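Local coordinates for DNA replication and repair protein RecF (Caldanaerobacter subterraneus subsp. tengcongensis, PDB 5Z69) that is probably required for DNA replication and SOS inducibility, probably binds single-stranded DNA, and acts as an ATP-switched recombination mediator of the RecFOR repair pathway, at residues Y9-I13 / K25-E30; A194-A198 / I246-K251. All coordinates share one frame; numbering follows the deposited sequence.

Contact 1. Residues Y9-I13 / K25-E30; sequences YLKEI and KLEFCE
The CE2 corner of the Phe28 ring meets both Leu10 and Ile13 on the buried face of a beta hairpin whose strands, 9-13 and 25-27, run antiparallel at 158°. Leu10 runs alongside the phenylalanine and brings CD2 to 3.6 Å from Phe28 CE2, while the CG2 branch of Ile13 meets the ring at its edge. A broad flat side chain suits this place, since one ring serves two aliphatic neighbours. The backbone is equally close-knit: Ile13 and Leu26 form a hydrogen-bonded pair, and beyond the strand end Phe28 N still donates to Lys11 O at 2.9 Å, almost straight at 175°.

The other face is wetter. Glu12 crosses the aliphatic part of Lys25, with Glu12 OE2 4.0 Å from Lys25 NZ, beyond a salt bridge; two waters link NZ to the carboxylate, one to each oxygen. The exposed Glu27 also brings its OE2 to 3.8 Å from Glu12 OE1, and the lysine charge close by probably eases the repulsion between the two carboxylates.

With CG opposite its backbone N (chi1 179°), Tyr9 carries its ring toward segment 25-30, where the carboxylate of Glu30 lies over the CD1-CE1 rim of one face. Its hydroxyl donates to a water that in turn bridges Lys11 O and Phe28 O. A phenylalanine here would probably leave that water without its hydroxyl donor and less firmly placed.

Strand 9-16 is flanked by strand 74-83, helix 43-55 packs on Leu10, Ile13 and Leu26, and the disulfide of Cys29 with Cys359 links the segment's end to strand 359-364.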
ATOM      1  N   TYR A   9     -32.485   7.639 -21.631  1.00 21.82           N
ATOM      2  CA  TYR A   9     -32.776   7.244 -22.998  1.00 26.91           C
ATOM      3  C   TYR A   9     -32.285   8.350 -23.940  1.00 33.61           C
ATOM      4  O   TYR A   9     -32.647   9.516 -23.792  1.00 31.09           O
ATOM      5  CB  TYR A   9     -34.283   6.996 -23.200  1.00 24.48           C
ATOM      6  CG  TYR A   9     -34.669   6.589 -24.627  1.00 27.94           C
ATOM      7  CD1 TYR A   9     -34.569   5.266 -25.040  1.00 36.76           C
ATOM      8  CD2 TYR A   9     -35.143   7.521 -25.544  1.00 26.60           C
ATOM      9  CE1 TYR A   9     -34.921   4.883 -26.322  1.00 30.23           C
ATOM     10  CE2 TYR A   9     -35.499   7.142 -26.843  1.00 38.01           C
ATOM     11  CZ  TYR A   9     -35.368   5.820 -27.222  1.00 31.38           C
ATOM     12  OH  TYR A   9     -35.710   5.410 -28.490  1.00 41.05           O
ATOM     13  N   LEU A  10     -31.468   7.973 -24.911  1.00 28.52           N
ATOM     14  CA  LEU A  10     -30.960   8.917 -25.899  1.00 22.93           C
ATOM     15  C   LEU A  10     -31.812   8.798 -27.131  1.00 19.34           C
ATOM     16  O   LEU A  10     -31.753   7.779 -27.832  1.00 24.62           O
ATOM     17  CB  LEU A  10     -29.494   8.619 -26.214  1.00 20.71           C
ATOM     18  CG  LEU A  10     -28.828   9.531 -27.247  1.00 30.77           C
ATOM     19  CD1 LEU A  10     -28.711  10.974 -26.713  1.00 25.39           C
ATOM     20  CD2 LEU A  10     -27.463   8.975 -27.671  1.00 29.00           C
ATOM     21  N   LYS A  11     -32.637   9.806 -27.396  1.00 22.12           N
ATOM     22  CA  LYS A  11     -33.559   9.727 -28.514  1.00 25.95           C
ATOM     23  C   LYS A  11     -32.793   9.838 -29.806  1.00 32.43           C
ATOM     24  O   LYS A  11     -33.082   9.155 -30.784  1.00 22.22           O
ATOM     25  CB  LYS A  11     -34.613  10.844 -28.457  1.00 24.09           C
ATOM     26  CG  LYS A  11     -35.298  11.015 -27.108  1.00 33.43           C
ATOM     27  CD  LYS A  11     -36.398  12.085 -27.205  1.00 39.03           C
ATOM     28  CE  LYS A  11     -37.138  12.264 -25.891  1.00 36.60           C
ATOM     29  NZ  LYS A  11     -38.197  13.299 -26.059  1.00 31.70           N
ATOM     30  N   GLU A  12     -31.806  10.717 -29.803  1.00 23.11           N
ATOM     31  CA  GLU A  12     -31.086  11.012 -31.011  1.00 20.14           C
ATOM     32  C   GLU A  12     -29.797  11.719 -30.657  1.00 27.11           C
ATOM     33  O   GLU A  12     -29.649  12.268 -29.557  1.00 22.27           O
ATOM     34  CB  GLU A  12     -31.941  11.899 -31.962  1.00 20.91           C
ATOM     35  CG  GLU A  12     -32.071  13.309 -31.458  1.00 32.58           C
ATOM     36  CD  GLU A  12     -32.648  14.273 -32.487  1.00 38.13           C
ATOM     37  OE1 GLU A  12     -33.783  14.047 -32.947  1.00 30.06           O
ATOM     38  OE2 GLU A  12     -31.967  15.261 -32.838  1.00 33.87           O
ATOM     39  N   ILE A  13     -28.864  11.724 -31.598  1.00 24.46           N
ATOM     40  CA  ILE A  13     -27.660  12.516 -31.440  1.00 25.77           C
ATOM     41  C   ILE A  13     -27.331  13.139 -32.787  1.00 21.54           C
ATOM     42  O   ILE A  13     -27.592  12.549 -33.852  1.00 23.23           O
ATOM     43  CB  ILE A  13     -26.463  11.675 -30.926  1.00 21.81           C
ATOM     44  CG1 ILE A  13     -25.342  12.579 -30.383  1.00 25.97           C
ATOM     45  CG2 ILE A  13     -25.927  10.763 -32.028  1.00 24.15           C
ATOM     46  CD1 ILE A  13     -24.218  11.800 -29.610  1.00 24.60           C
ATOM     47  N   LYS A  25     -27.592  13.306 -38.261  1.00 26.07           N
ATOM     48  CA  LYS A  25     -28.458  13.109 -37.117  1.00 30.00           C
ATOM     49  C   LYS A  25     -28.861  11.656 -37.093  1.00 31.47           C
ATOM     50  O   LYS A  25     -29.235  11.090 -38.108  1.00 38.18           O
ATOM     51  CB  LYS A  25     -29.683  14.000 -37.177  1.00 27.10           C
ATOM     52  CG  LYS A  25     -30.690  13.762 -36.055  1.00 28.59           C
ATOM     53  CD  LYS A  25     -31.957  14.650 -36.281  1.00 39.99           C
ATOM     54  CE  LYS A  25     -31.579  16.148 -36.332  1.00 37.44           C
ATOM     55  NZ  LYS A  25     -32.763  17.067 -36.346  1.00 37.93           N
ATOM     56  N   LEU A  26     -28.734  11.044 -35.930  1.00 27.90           N
ATOM     57  CA  LEU A  26     -29.031   9.628 -35.785  1.00 30.70           C
ATOM     58  C   LEU A  26     -30.141   9.464 -34.766  1.00 34.24           C
ATOM     59  O   LEU A  26     -30.048   9.999 -33.670  1.00 27.68           O
ATOM     60  CB  LEU A  26     -27.793   8.870 -35.329  1.00 29.96           C
ATOM     61  CG  LEU A  26     -26.526   9.118 -36.146  1.00 36.37           C
ATOM     62  CD1 LEU A  26     -25.408   8.275 -35.563  1.00 37.33           C
ATOM     63  CD2 LEU A  26     -26.778   8.758 -37.601  1.00 41.89           C
ATOM     64  N   GLU A  27     -31.175   8.721 -35.129  1.00 32.34           N
ATOM     65  CA  GLU A  27     -32.299   8.499 -34.229  1.00 27.89           C
ATOM     66  C   GLU A  27     -32.267   7.078 -33.742  1.00 24.80           C
ATOM     67  O   GLU A  27     -32.175   6.120 -34.513  1.00 26.34           O
ATOM     68  CB  GLU A  27     -33.643   8.793 -34.914  1.00 31.53           C
ATOM     69  CG  GLU A  27     -33.799  10.223 -35.419  0.71 34.74           C
ATOM     70  CD  GLU A  27     -35.256  10.726 -35.405  0.35 42.91           C
ATOM     71  OE1 GLU A  27     -36.200   9.927 -35.190  0.76 47.51           O
ATOM     72  OE2 GLU A  27     -35.448  11.944 -35.588  0.50 48.35           O
ATOM     73  N   PHE A  28     -32.325   6.906 -32.432  1.00 24.84           N
ATOM     74  CA  PHE A  28     -32.062   5.576 -31.875  1.00 29.86           C
ATOM     75  C   PHE A  28     -33.335   4.885 -31.405  1.00 36.53           C
ATOM     76  O   PHE A  28     -34.411   5.457 -31.513  1.00 32.57           O
ATOM     77  CB  PHE A  28     -31.048   5.654 -30.743  1.00 26.94           C
ATOM     78  CG  PHE A  28     -29.718   6.202 -31.185  1.00 27.90           C
ATOM     79  CD1 PHE A  28     -29.006   5.578 -32.218  1.00 25.52           C
ATOM     80  CD2 PHE A  28     -29.213   7.367 -30.618  1.00 22.75           C
ATOM     81  CE1 PHE A  28     -27.771   6.083 -32.662  1.00 27.10           C
ATOM     82  CE2 PHE A  28     -27.973   7.903 -31.061  1.00 26.56           C
ATOM     83  CZ  PHE A  28     -27.253   7.247 -32.079  1.00 25.84           C
ATOM     84  N   CYS A  29     -33.197   3.654 -30.901  1.00 28.10           N
ATOM     85  CA  CYS A  29     -34.346   2.824 -30.557  1.00 28.72           C
ATOM     86  C   CYS A  29     -34.309   2.421 -29.094  1.00 34.47           C
ATOM     87  O   CYS A  29     -33.264   2.518 -28.419  1.00 32.21           O
ATOM     88  CB  CYS A  29     -34.399   1.557 -31.451  1.00 44.09           C
ATOM     89  SG  CYS A  29     -32.792   0.790 -31.939  1.00 76.97           S
ATOM     90  N   GLU A  30     -35.460   1.971 -28.606  1.00 31.43           N
ATOM     91  CA  GLU A  30     -35.528   1.297 -27.318  1.00 42.33           C
ATOM     92  C   GLU A  30     -34.785  -0.023 -27.417  1.00 30.03           C
ATOM     93  O   GLU A  30     -34.854  -0.705 -28.439  1.00 38.98           O
ATOM     94  CB  GLU A  30     -36.982   1.051 -26.907  1.00 47.87           C
ATOM     95  CG  GLU A  30     -37.795   2.307 -26.645  1.00 42.54           C
ATOM     96  CD  GLU A  30     -37.640   2.833 -25.227  1.00 44.99           C
ATOM     97  OE1 GLU A  30     -36.820   2.273 -24.444  1.00 41.14           O
ATOM     98  OE2 GLU A  30     -38.340   3.812 -24.893  1.00 47.03           O
TER
HETATM   99  O   HOH W   1     -35.501   7.500 -30.679  1.00 47.51           O
HETATM  100  O   HOH W   2     -32.152  17.919 -33.527  1.00 34.04           O
HETATM  101  O   HOH W   3     -34.862  16.038 -34.189  1.00 39.51           O

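Contact 2. Residues A194-A198 / I246-K251; sequences AEYGA and IREKLK
Arg247 and Glu195 run alongside each other toward the same surface, at a helix-helix crossing in the largely helical part of this RecF chain. The long helix 186-222 meets helix 243-256 at 128°, with the local axes only 8.3 Å apart, and small residues make so close an approach possible.

The guanidinium of Arg247 lies with one face against Glu195: CB of Glu195 rests on the middle of that face, 3.4 Å from its plane. The carboxylate is turned 87° from the guanidinium, nearly perpendicular, so the two groups do not pair flat against each other. A single salt bridge results, Glu195 OE1 to Arg247 NH1 at 3.0 Å. Both chains are extended, and chi1 of -159° at Arg247 sends its CG past the backbone of Ala194 toward the glutamate. An arginine suits this exposed border because its methylenes can follow the neighbouring helix while its charge stays at the surface.

Beneath this pair the interface is buried and apolar. Ala194 points its CB at the opposite helix, 3.5 Å from Arg247 O and 3.9 Å from Leu250 CB; a methyl is short enough to fit against the backbone there. One turn on, Ala198 CB meets Ile246 CG2, also at 3.9 Å, and the branched isoleucine extends the apolar surface to Ile201 of the longer helix. Leu250 reaches across between the two alanines and over Gly197, where a beta carbon would be crowded by the leucine's methyl: Leu250 CD1 lies 3.6 Å from Gly197 C.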
ATOM      1  N   ALA A 194      -5.744  19.373   4.296  1.00 37.44           N
ATOM      2  CA  ALA A 194      -6.054  18.301   5.231  1.00 43.07           C
ATOM      3  C   ALA A 194      -7.564  18.218   5.439  1.00 43.74           C
ATOM      4  O   ALA A 194      -8.152  17.133   5.501  1.00 33.64           O
ATOM      5  CB  ALA A 194      -5.320  18.521   6.572  1.00 41.09           C
ATOM      6  N   GLU A 195      -8.198  19.379   5.532  1.00 41.55           N
ATOM      7  CA  GLU A 195      -9.645  19.413   5.650  1.00 44.30           C
ATOM      8  C   GLU A 195     -10.318  18.806   4.427  1.00 39.92           C
ATOM      9  O   GLU A 195     -11.193  17.951   4.556  1.00 44.77           O
ATOM     10  CB  GLU A 195     -10.132  20.837   5.857  1.00 43.97           C
ATOM     11  CG  GLU A 195     -11.646  20.963   5.814  1.00 54.06           C
ATOM     12  CD  GLU A 195     -12.081  22.405   5.769  1.00 62.90           C
ATOM     13  OE1 GLU A 195     -12.100  23.049   6.837  1.00 67.12           O
ATOM     14  OE2 GLU A 195     -12.388  22.901   4.664  1.00 72.03           O
ATOM     15  N   TYR A 196      -9.912  19.240   3.237  1.00 45.60           N
ATOM     16  CA  TYR A 196     -10.543  18.729   2.023  1.00 39.30           C
ATOM     17  C   TYR A 196     -10.116  17.297   1.758  1.00 40.34           C
ATOM     18  O   TYR A 196     -10.923  16.475   1.332  1.00 36.99           O
ATOM     19  CB  TYR A 196     -10.224  19.625   0.827  1.00 34.27           C
ATOM     20  CG  TYR A 196     -11.138  20.831   0.756  1.00 42.59           C
ATOM     21  CD1 TYR A 196     -12.208  20.863  -0.122  1.00 48.75           C
ATOM     22  CD2 TYR A 196     -10.945  21.921   1.596  1.00 45.27           C
ATOM     23  CE1 TYR A 196     -13.048  21.960  -0.180  1.00 47.61           C
ATOM     24  CE2 TYR A 196     -11.768  23.014   1.548  1.00 48.25           C
ATOM     25  CZ  TYR A 196     -12.821  23.032   0.655  1.00 50.98           C
ATOM     26  OH  TYR A 196     -13.646  24.129   0.616  1.00 54.12           O
ATOM     27  N   GLY A 197      -8.852  16.989   2.041  1.00 36.09           N
ATOM     28  CA  GLY A 197      -8.365  15.626   1.912  1.00 36.31           C
ATOM     29  C   GLY A 197      -9.126  14.638   2.781  1.00 31.98           C
ATOM     30  O   GLY A 197      -9.414  13.511   2.370  1.00 31.81           O
ATOM     31  N   ALA A 198      -9.465  15.058   3.990  1.00 33.33           N
ATOM     32  CA  ALA A 198     -10.197  14.184   4.898  1.00 35.76           C
ATOM     33  C   ALA A 198     -11.618  13.909   4.377  1.00 38.37           C
ATOM     34  O   ALA A 198     -12.104  12.768   4.396  1.00 38.15           O
ATOM     35  CB  ALA A 198     -10.245  14.798   6.323  1.00 34.75           C
ATOM     36  N   ILE A 246      -8.419  11.886  10.843  1.00 53.74           N
ATOM     37  CA  ILE A 246      -7.811  11.877   9.514  1.00 46.03           C
ATOM     38  C   ILE A 246      -7.241  13.241   9.167  1.00 43.83           C
ATOM     39  O   ILE A 246      -6.146  13.353   8.620  1.00 38.35           O
ATOM     40  CB  ILE A 246      -8.817  11.458   8.439  1.00 48.56           C
ATOM     41  CG1 ILE A 246      -9.264  10.011   8.673  1.00 45.13           C
ATOM     42  CG2 ILE A 246      -8.201  11.606   7.055  1.00 42.02           C
ATOM     43  CD1 ILE A 246     -10.639   9.710   8.086  1.00 47.74           C
ATOM     44  N   ARG A 247      -7.986  14.283   9.498  1.00 46.42           N
ATOM     45  CA  ARG A 247      -7.507  15.639   9.295  1.00 42.93           C
ATOM     46  C   ARG A 247      -6.162  15.861   9.988  1.00 41.62           C
ATOM     47  O   ARG A 247      -5.218  16.375   9.394  1.00 40.60           O
ATOM     48  CB  ARG A 247      -8.533  16.620   9.825  1.00 44.83           C
ATOM     49  CG  ARG A 247      -8.429  18.004   9.267  1.00 57.51           C
ATOM     50  CD  ARG A 247      -9.754  18.723   9.451  1.00 49.21           C
ATOM     51  NE  ARG A 247      -9.593  20.166   9.330  1.00 65.83           N
ATOM     52  CZ  ARG A 247     -10.602  21.032   9.343  1.00 73.20           C
ATOM     53  NH1 ARG A 247     -10.365  22.332   9.225  1.00 79.56           N
ATOM     54  NH2 ARG A 247     -11.848  20.597   9.470  1.00 72.49           N
ATOM     55  N   GLU A 248      -6.084  15.480  11.256  1.00 45.88           N
ATOM     56  CA  GLU A 248      -4.864  15.692  12.031  1.00 47.59           C
ATOM     57  C   GLU A 248      -3.691  14.904  11.459  1.00 42.28           C
ATOM     58  O   GLU A 248      -2.586  15.425  11.355  1.00 41.17           O
ATOM     59  CB  GLU A 248      -5.084  15.318  13.498  1.00 58.89           C
ATOM     60  CG  GLU A 248      -4.930  16.490  14.456  1.00 70.05           C
ATOM     61  CD  GLU A 248      -3.646  17.271  14.234  1.00 72.84           C
ATOM     62  OE1 GLU A 248      -3.695  18.326  13.565  1.00 81.67           O
ATOM     63  OE2 GLU A 248      -2.587  16.832  14.730  1.00 70.65           O
ATOM     64  N   LYS A 249      -3.935  13.655  11.080  1.00 39.89           N
ATOM     65  CA  LYS A 249      -2.878  12.839  10.496  1.00 43.31           C
ATOM     66  C   LYS A 249      -2.355  13.438   9.187  1.00 48.06           C
ATOM     67  O   LYS A 249      -1.139  13.525   8.987  1.00 43.27           O
ATOM     68  CB  LYS A 249      -3.368  11.401  10.284  1.00 48.51           C
ATOM     69  CG  LYS A 249      -3.652  10.663  11.611  1.00 49.21           C
ATOM     70  CD  LYS A 249      -3.799   9.145  11.450  1.00 53.99           C
ATOM     71  CE  LYS A 249      -2.491   8.403  11.766  1.00 53.99           C
ATOM     72  NZ  LYS A 249      -2.176   7.324  10.752  1.00 43.96           N
ATOM     73  N   LEU A 250      -3.272  13.879   8.320  1.00 45.61           N
ATOM     74  CA  LEU A 250      -2.913  14.480   7.039  1.00 47.01           C
ATOM     75  C   LEU A 250      -2.092  15.734   7.249  1.00 41.22           C
ATOM     76  O   LEU A 250      -1.086  15.945   6.577  1.00 38.07           O
ATOM     77  CB  LEU A 250      -4.171  14.818   6.204  1.00 40.82           C
ATOM     78  CG  LEU A 250      -4.977  13.657   5.612  1.00 38.92           C
ATOM     79  CD1 LEU A 250      -6.211  14.174   4.839  1.00 34.37           C
ATOM     80  CD2 LEU A 250      -4.106  12.781   4.714  1.00 30.88           C
ATOM     81  N   LYS A 251      -2.544  16.573   8.178  1.00 37.25           N
ATOM     82  CA  LYS A 251      -1.832  17.787   8.532  1.00 39.07           C
ATOM     83  C   LYS A 251      -0.427  17.472   9.124  1.00 43.02           C
ATOM     84  O   LYS A 251       0.558  18.140   8.803  1.00 41.29           O
ATOM     85  CB  LYS A 251      -2.676  18.598   9.516  1.00 45.06           C
ATOM     86  CG  LYS A 251      -2.013  19.854  10.060  1.00 53.01           C
ATOM     87  CD  LYS A 251      -2.033  20.978   9.049  1.00 60.69           C
ATOM     88  CE  LYS A 251      -1.318  22.216   9.583  1.00 69.61           C
ATOM     89  NZ  LYS A 251       0.165  22.072   9.556  1.00 75.81           N
TER

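How the contacts relate
Both contacts fall within the RecF/RecN/SMC N-terminal family region, yet they lie on opposite sides of the chain's centre, with their own centres 46 Å apart and their nearest atoms about 32 Å apart. Contact 1 closes before contact 2 opens along the chain. The hairpin of contact 1 belongs to the nucleotide-binding part: the side chain of Leu26 is about 12 Å from the bound ATP analogue and about 10 Å from that of Gly42, in the predicted P-loop. Helix 43-55, which follows that loop, packs on contact 1 and ties it to the nucleotide site. Contact 2 lies far from the nucleotide and joins two helices instead of strands.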